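Local coordinates for protein putative NAD-dependent epimerase/dehydratase (Bacillus halodurans, PDB 3E8X) that binds NADP and is probably an epimerase or dehydratase of the short-chain dehydrogenase type, its substrate and exact reaction being unknown, at residues T166-G171 with A205-Q210; T114-E119 with D155-R160. All coordinates share one frame; numbering follows the deposited sequence.

Contact 1 (T166-G171 with A205-Q210); sequences TIVRPG and AELVDQ. With NAP (NADP nicotinamide-adenine-dinucleotide phosphate), chain B.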
# COMPACT_ATOMS: atom_id res chain seq x y z
N THR A 166 19.03 2.26 2.19
CA THR A 166 19.36 2.64 0.80
C THR A 166 18.35 1.91 -0.06
O THR A 166 18.11 0.70 0.14
CB THR A 166 20.80 2.20 0.39
OG1 THR A 166 21.75 2.74 1.30
CG2 THR A 166 21.10 2.69 -1.04
N ILE A 167 17.76 2.65 -0.99
CA ILE A 167 16.81 2.14 -2.00
C ILE A 167 17.45 2.19 -3.41
O ILE A 167 17.85 3.26 -3.93
CB ILE A 167 15.45 2.92 -2.05
CG1 ILE A 167 14.72 2.91 -0.68
CG2 ILE A 167 14.52 2.35 -3.12
CD1 ILE A 167 13.69 4.06 -0.48
N VAL A 168 17.58 0.98 -3.95
CA VAL A 168 18.14 0.70 -5.29
C VAL A 168 16.98 0.41 -6.22
O VAL A 168 16.26 -0.55 -6.02
CB VAL A 168 19.12 -0.50 -5.22
CG1 VAL A 168 19.91 -0.67 -6.55
CG2 VAL A 168 20.08 -0.30 -4.03
N ARG A 169 16.82 1.25 -7.24
CA ARG A 169 15.77 1.09 -8.24
C ARG A 169 16.37 0.66 -9.58
O ARG A 169 16.68 1.51 -10.42
CB ARG A 169 14.99 2.42 -8.38
CG ARG A 169 14.18 2.73 -7.14
CD ARG A 169 13.62 4.13 -7.10
NE ARG A 169 12.59 4.20 -6.07
CZ ARG A 169 11.88 5.27 -5.77
NH1 ARG A 169 12.07 6.42 -6.39
NH2 ARG A 169 10.93 5.18 -4.86
N PRO A 170 16.55 -0.66 -9.80
CA PRO A 170 17.03 -1.07 -11.11
C PRO A 170 16.04 -0.78 -12.22
O PRO A 170 14.82 -0.80 -11.99
CB PRO A 170 17.26 -2.58 -11.00
CG PRO A 170 16.90 -2.97 -9.63
CD PRO A 170 16.32 -1.80 -8.91
N GLY A 171 16.57 -0.53 -13.41
CA GLY A 171 15.84 -0.62 -14.68
C GLY A 171 15.34 -2.03 -14.97
O GLY A 171 15.50 -2.95 -14.14
N ALA A 205 25.78 -5.41 -2.96
CA ALA A 205 26.92 -5.88 -2.15
C ALA A 205 27.98 -4.76 -1.96
O ALA A 205 28.58 -4.62 -0.90
CB ALA A 205 27.56 -7.14 -2.78
N GLU A 206 28.16 -3.92 -2.97
CA GLU A 206 29.16 -2.87 -2.90
C GLU A 206 28.80 -1.85 -1.81
O GLU A 206 29.69 -1.32 -1.14
CB GLU A 206 29.31 -2.17 -4.26
CG GLU A 206 30.48 -1.20 -4.34
CD GLU A 206 31.85 -1.86 -4.26
OE1 GLU A 206 31.98 -3.10 -4.44
OE2 GLU A 206 32.82 -1.13 -4.06
N LEU A 207 27.50 -1.59 -1.65
CA LEU A 207 27.06 -0.47 -0.80
C LEU A 207 26.52 -0.86 0.59
O LEU A 207 26.32 -0.01 1.43
CB LEU A 207 26.06 0.44 -1.59
CG LEU A 207 24.71 -0.06 -2.15
CD1 LEU A 207 23.76 -0.41 -1.03
CD2 LEU A 207 24.14 1.07 -3.00
N VAL A 208 26.42 -2.15 0.89
CA VAL A 208 25.81 -2.57 2.12
C VAL A 208 26.52 -2.01 3.38
O VAL A 208 25.87 -1.64 4.37
CB VAL A 208 25.56 -4.12 2.15
CG1 VAL A 208 26.88 -4.86 2.29
CG2 VAL A 208 24.57 -4.48 3.27
N ASP A 209 27.84 -1.88 3.33
CA ASP A 209 28.57 -1.39 4.46
C ASP A 209 29.05 0.03 4.25
O ASP A 209 29.89 0.47 5.01
CB ASP A 209 29.77 -2.27 4.80
CG ASP A 209 30.73 -2.45 3.63
OD1 ASP A 209 30.51 -1.91 2.52
OD2 ASP A 209 31.67 -3.21 3.82
N GLN A 210 28.51 0.73 3.26
CA GLN A 210 28.91 2.11 2.99
C GLN A 210 27.96 3.12 3.64
O GLN A 210 26.85 3.35 3.17
CB GLN A 210 29.05 2.34 1.49
CG GLN A 210 30.03 1.36 0.86
CD GLN A 210 31.47 1.53 1.35
OE1 GLN A 210 32.09 0.60 1.90
NE2 GLN A 210 32.00 2.70 1.16
PA NAP B . 12.66 -13.46 -8.48
O1A NAP B . 11.16 -13.60 -8.75
O2A NAP B . 13.65 -14.35 -9.20
O5B NAP B . 12.83 -13.52 -6.87
C5B NAP B . 11.73 -13.46 -5.95
C4B NAP B . 11.91 -14.37 -4.73
O4B NAP B . 10.88 -14.02 -3.79
C3B NAP B . 11.77 -15.89 -5.01
O3B NAP B . 12.93 -16.66 -4.64
C2B NAP B . 10.61 -16.33 -4.14
O2B NAP B . 10.71 -17.63 -3.52
C1B NAP B . 10.59 -15.22 -3.07
N9A NAP B . 9.29 -15.22 -2.36
C8A NAP B . 8.07 -15.21 -2.91
N7A NAP B . 7.15 -15.27 -1.93
C5A NAP B . 7.81 -15.32 -0.76
C6A NAP B . 7.41 -15.38 0.58
N6A NAP B . 6.10 -15.41 0.90
N1A NAP B . 8.33 -15.45 1.57
C2A NAP B . 9.63 -15.43 1.26
N3A NAP B . 10.05 -15.36 -0.01
C4A NAP B . 9.16 -15.30 -1.04
O3 NAP B . 13.05 -11.90 -8.83
PN NAP B . 14.49 -11.31 -9.31
O1N NAP B . 14.51 -11.40 -10.81
O2N NAP B . 15.53 -11.87 -8.37
O5D NAP B . 14.35 -9.72 -9.12
C5D NAP B . 14.48 -9.12 -7.83
C4D NAP B . 13.44 -8.02 -7.74
O4D NAP B . 13.67 -6.99 -8.70
C3D NAP B . 12.04 -8.55 -8.02
O3D NAP B . 11.49 -9.10 -6.82
C2D NAP B . 11.31 -7.35 -8.64
O2D NAP B . 10.40 -6.74 -7.76
C1D NAP B . 12.43 -6.33 -8.99
N1N NAP B . 12.43 -5.81 -10.39
C2N NAP B . 12.23 -6.61 -11.47
C3N NAP B . 12.25 -6.06 -12.77
C7N NAP B . 12.07 -6.91 -14.01
O7N NAP B . 12.44 -6.45 -15.11
N7N NAP B . 11.58 -8.15 -13.88
C4N NAP B . 12.49 -4.69 -12.94
C5N NAP B . 12.70 -3.91 -11.82
C6N NAP B . 12.67 -4.49 -10.57
P2B NAP B . 10.65 -19.06 -4.32
O1X NAP B . 12.07 -19.36 -4.75
O2X NAP B . 10.16 -20.04 -3.26
O3X NAP B . 9.73 -18.78 -5.49

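Contact 2 (T114-E119 with D155-R160); sequences TIQEAE and DDELKR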
# COMPACT_ATOMS: atom_id res chain seq x y z
N THR A 114 8.77 -6.49 7.07
CA THR A 114 10.23 -6.69 7.24
C THR A 114 10.87 -5.46 7.86
O THR A 114 11.78 -5.56 8.69
CB THR A 114 10.97 -7.01 5.89
OG1 THR A 114 10.90 -5.88 5.00
CG2 THR A 114 10.40 -8.24 5.24
N ILE A 115 10.36 -4.30 7.45
CA ILE A 115 10.78 -3.03 7.98
C ILE A 115 10.44 -2.89 9.47
O ILE A 115 11.29 -2.45 10.25
CB ILE A 115 10.10 -1.85 7.20
CG1 ILE A 115 10.60 -1.82 5.75
CG2 ILE A 115 10.31 -0.56 7.93
CD1 ILE A 115 9.88 -0.82 4.82
N GLN A 116 9.21 -3.25 9.82
CA GLN A 116 8.76 -3.20 11.20
C GLN A 116 9.56 -4.16 12.06
O GLN A 116 9.92 -3.85 13.21
CB GLN A 116 7.27 -3.54 11.27
CG GLN A 116 6.36 -2.37 10.89
CD GLN A 116 4.88 -2.78 10.75
OE1 GLN A 116 4.49 -3.93 11.03
NE2 GLN A 116 4.05 -1.83 10.32
N GLU A 117 9.85 -5.33 11.53
CA GLU A 117 10.65 -6.30 12.28
C GLU A 117 12.09 -5.80 12.50
O GLU A 117 12.62 -6.00 13.56
CB GLU A 117 10.66 -7.65 11.58
CG GLU A 117 11.35 -8.73 12.40
CD GLU A 117 10.60 -9.07 13.68
OE1 GLU A 117 11.29 -9.46 14.67
OE2 GLU A 117 9.34 -8.93 13.67
N ALA A 118 12.71 -5.15 11.49
CA ALA A 118 14.02 -4.54 11.63
C ALA A 118 14.01 -3.42 12.69
O ALA A 118 14.90 -3.40 13.54
CB ALA A 118 14.57 -4.04 10.28
N GLU A 119 13.02 -2.52 12.66
CA GLU A 119 12.89 -1.50 13.72
C GLU A 119 12.75 -2.08 15.13
O GLU A 119 13.46 -1.65 16.06
CB GLU A 119 11.71 -0.58 13.44
CG GLU A 119 11.85 0.07 12.09
CD GLU A 119 11.18 1.37 11.95
OE1 GLU A 119 9.98 1.33 11.58
OE2 GLU A 119 11.85 2.40 12.15
N ASP A 155 8.62 1.56 -0.70
CA ASP A 155 9.70 2.53 -0.61
C ASP A 155 9.36 3.66 0.33
O ASP A 155 10.20 4.09 1.11
CB ASP A 155 10.05 3.11 -2.01
CG ASP A 155 10.77 2.12 -2.91
OD1 ASP A 155 11.17 1.03 -2.41
OD2 ASP A 155 10.95 2.43 -4.12
N ASP A 156 8.13 4.14 0.26
CA ASP A 156 7.70 5.24 1.14
C ASP A 156 7.64 4.85 2.62
O ASP A 156 7.99 5.63 3.48
CB ASP A 156 6.36 5.81 0.68
CG ASP A 156 6.48 6.61 -0.61
OD1 ASP A 156 7.61 6.93 -1.08
OD2 ASP A 156 5.42 6.89 -1.20
N GLU A 157 7.21 3.63 2.90
CA GLU A 157 7.26 3.10 4.25
C GLU A 157 8.70 3.09 4.82
O GLU A 157 8.95 3.49 5.95
CB GLU A 157 6.65 1.69 4.27
CG GLU A 157 6.53 1.09 5.66
CD GLU A 157 5.27 1.52 6.42
OE1 GLU A 157 4.36 2.23 5.89
OE2 GLU A 157 5.17 1.04 7.57
N LEU A 158 9.66 2.65 4.02
CA LEU A 158 11.08 2.67 4.38
C LEU A 158 11.59 4.08 4.60
O LEU A 158 12.30 4.34 5.59
CB LEU A 158 11.93 1.97 3.30
CG LEU A 158 13.41 1.68 3.61
CD1 LEU A 158 13.56 1.01 4.98
CD2 LEU A 158 14.08 0.84 2.43
N LYS A 159 11.22 4.99 3.71
CA LYS A 159 11.62 6.38 3.83
C LYS A 159 11.06 7.06 5.09
O LYS A 159 11.68 7.98 5.58
CB LYS A 159 11.22 7.21 2.59
CG LYS A 159 11.95 6.90 1.32
CD LYS A 159 11.36 7.73 0.14
CE LYS A 159 12.12 7.55 -1.16
NZ LYS A 159 11.82 8.61 -2.20
N ARG A 160 9.88 6.65 5.57
CA ARG A 160 9.30 7.13 6.82
C ARG A 160 9.87 6.44 8.05
O ARG A 160 9.64 6.87 9.16
CB ARG A 160 7.78 6.93 6.83
CG ARG A 160 6.98 7.83 5.89
CD ARG A 160 5.47 7.71 6.14
NE ARG A 160 5.00 6.34 5.84
CZ ARG A 160 4.50 5.96 4.68
NH1 ARG A 160 4.33 6.80 3.67
NH2 ARG A 160 4.15 4.69 4.53

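Contact 1 (T166-G171 with A205-Q210)
Leu-207 is the residue through which 205-210 meets Thr-166 and Val-168, and its two predecessors face other parts of the fold: Ala-205 packs on helix 32-43, while Glu-206 forms a salt bridge with Lys-44. At Leu-207 the first torsion (chi1 61°) tucks CG in between the two backbone arms, N and C, and the branch reaches for the strand. CD2 of Leu-207 meets CG2 of Thr-166 tip to tip at 4.0 Å, with CD1 beside the same methyl. A looser contact puts CG2 of Val-168 4.4 Å from CD2 of Leu-207. All three residues are buried, and Phe-218 and Val-231 also pack on Leu-207. This is helix-on-sheet packing in a Rossmann fold, on a strand that continues to the cofactor: Pro-170 O comes within 3.8 Å of C5N of the NADP nicotinamide, and Gly-171 O within 3.7 Å of C4N. From Leu-207 to Gln-210 the chain makes a type I turn, closed by Gln-210 N donating to Leu-207 O at 2.9 Å. Arg-125 ties this turn to the strand, its guanidinium hydrogen-bonding the carbonyls of Leu-207 and Val-208 as well as Thr-166 OG1, a buried hydroxyl that Thr-213 O also engages.

Contact 2 (T114-E119 with D155-R160)
Neighbouring helices on one face of the Rossmann sheet, 100-121 and 145-160, meet here chiefly through Ile-115 against Leu-158 and Glu-157. Their short segments run nearly parallel, the axes 17° apart and 10.6 Å from each other at closest approach. With CG1 of Ile-115 anti to the carbonyl carbon and the chain extended beyond it, CD1 reaches across the groove onto the other backbone: it lies 3.6 Å from Leu-158 N and 3.8 Å from Leu-158 CB. The two side chains meet at a slant, with CD1 of Leu-158 4.1 Å from CD1 of Ile-115. Each helix is the connection of a beta-alpha-beta crossover, the first joining strands 87-90 and 125-129, the second 125-129 and 164-174. Leu-158 packs on Phe-126 and Met-128 of their shared strand. Toward the outer side, CG of Glu-157 covers CD1 of Ile-115 at 3.9 Å, and a bend at chi2 (84°) swings the carboxylate aside. OE1 of Glu-157 accepts from Arg-160 NH2 in a salt bridge of 2.8 Å (angle at hydrogen 148°), lying almost in the guanidinium plane while the donor arrives from the anti side, tilted out of the carboxylate plane. An alanine in place of Glu-157 would probably leave Arg-160 without this charged mate and remove the CG cover from one side of the Ile-115 methyl. Arg-160 of the second subunit packs on Glu-157, and the like-charged guanidinium groups of Arg-160 and of Arg-160 of the second subunit come close, a repulsion that the Glu-157 near each is likely to offset.

Strand 164-174 connects the two contacts, whose centres lie about 16 Å apart. Along the chain they come in series: 114-119 and 155-160 of contact 2 precede both segments of contact 1, and helix 145-160 leads directly into the strand. Alternate strand residues serve the two faces of the sheet. Thr-166 and Val-168 point to helix 197-207, whereas Ile-167 packs against helix 145-160, its CG1 3.8 Å from Leu-158 CD2. A salt bridge from Arg-169 NH2 to Asp-155 OD2 (2.9 Å) joins the contacts directly. The strand is thus placed between the two helix layers of the Rossmann arrangement, with its C-terminal end in the cofactor pocket.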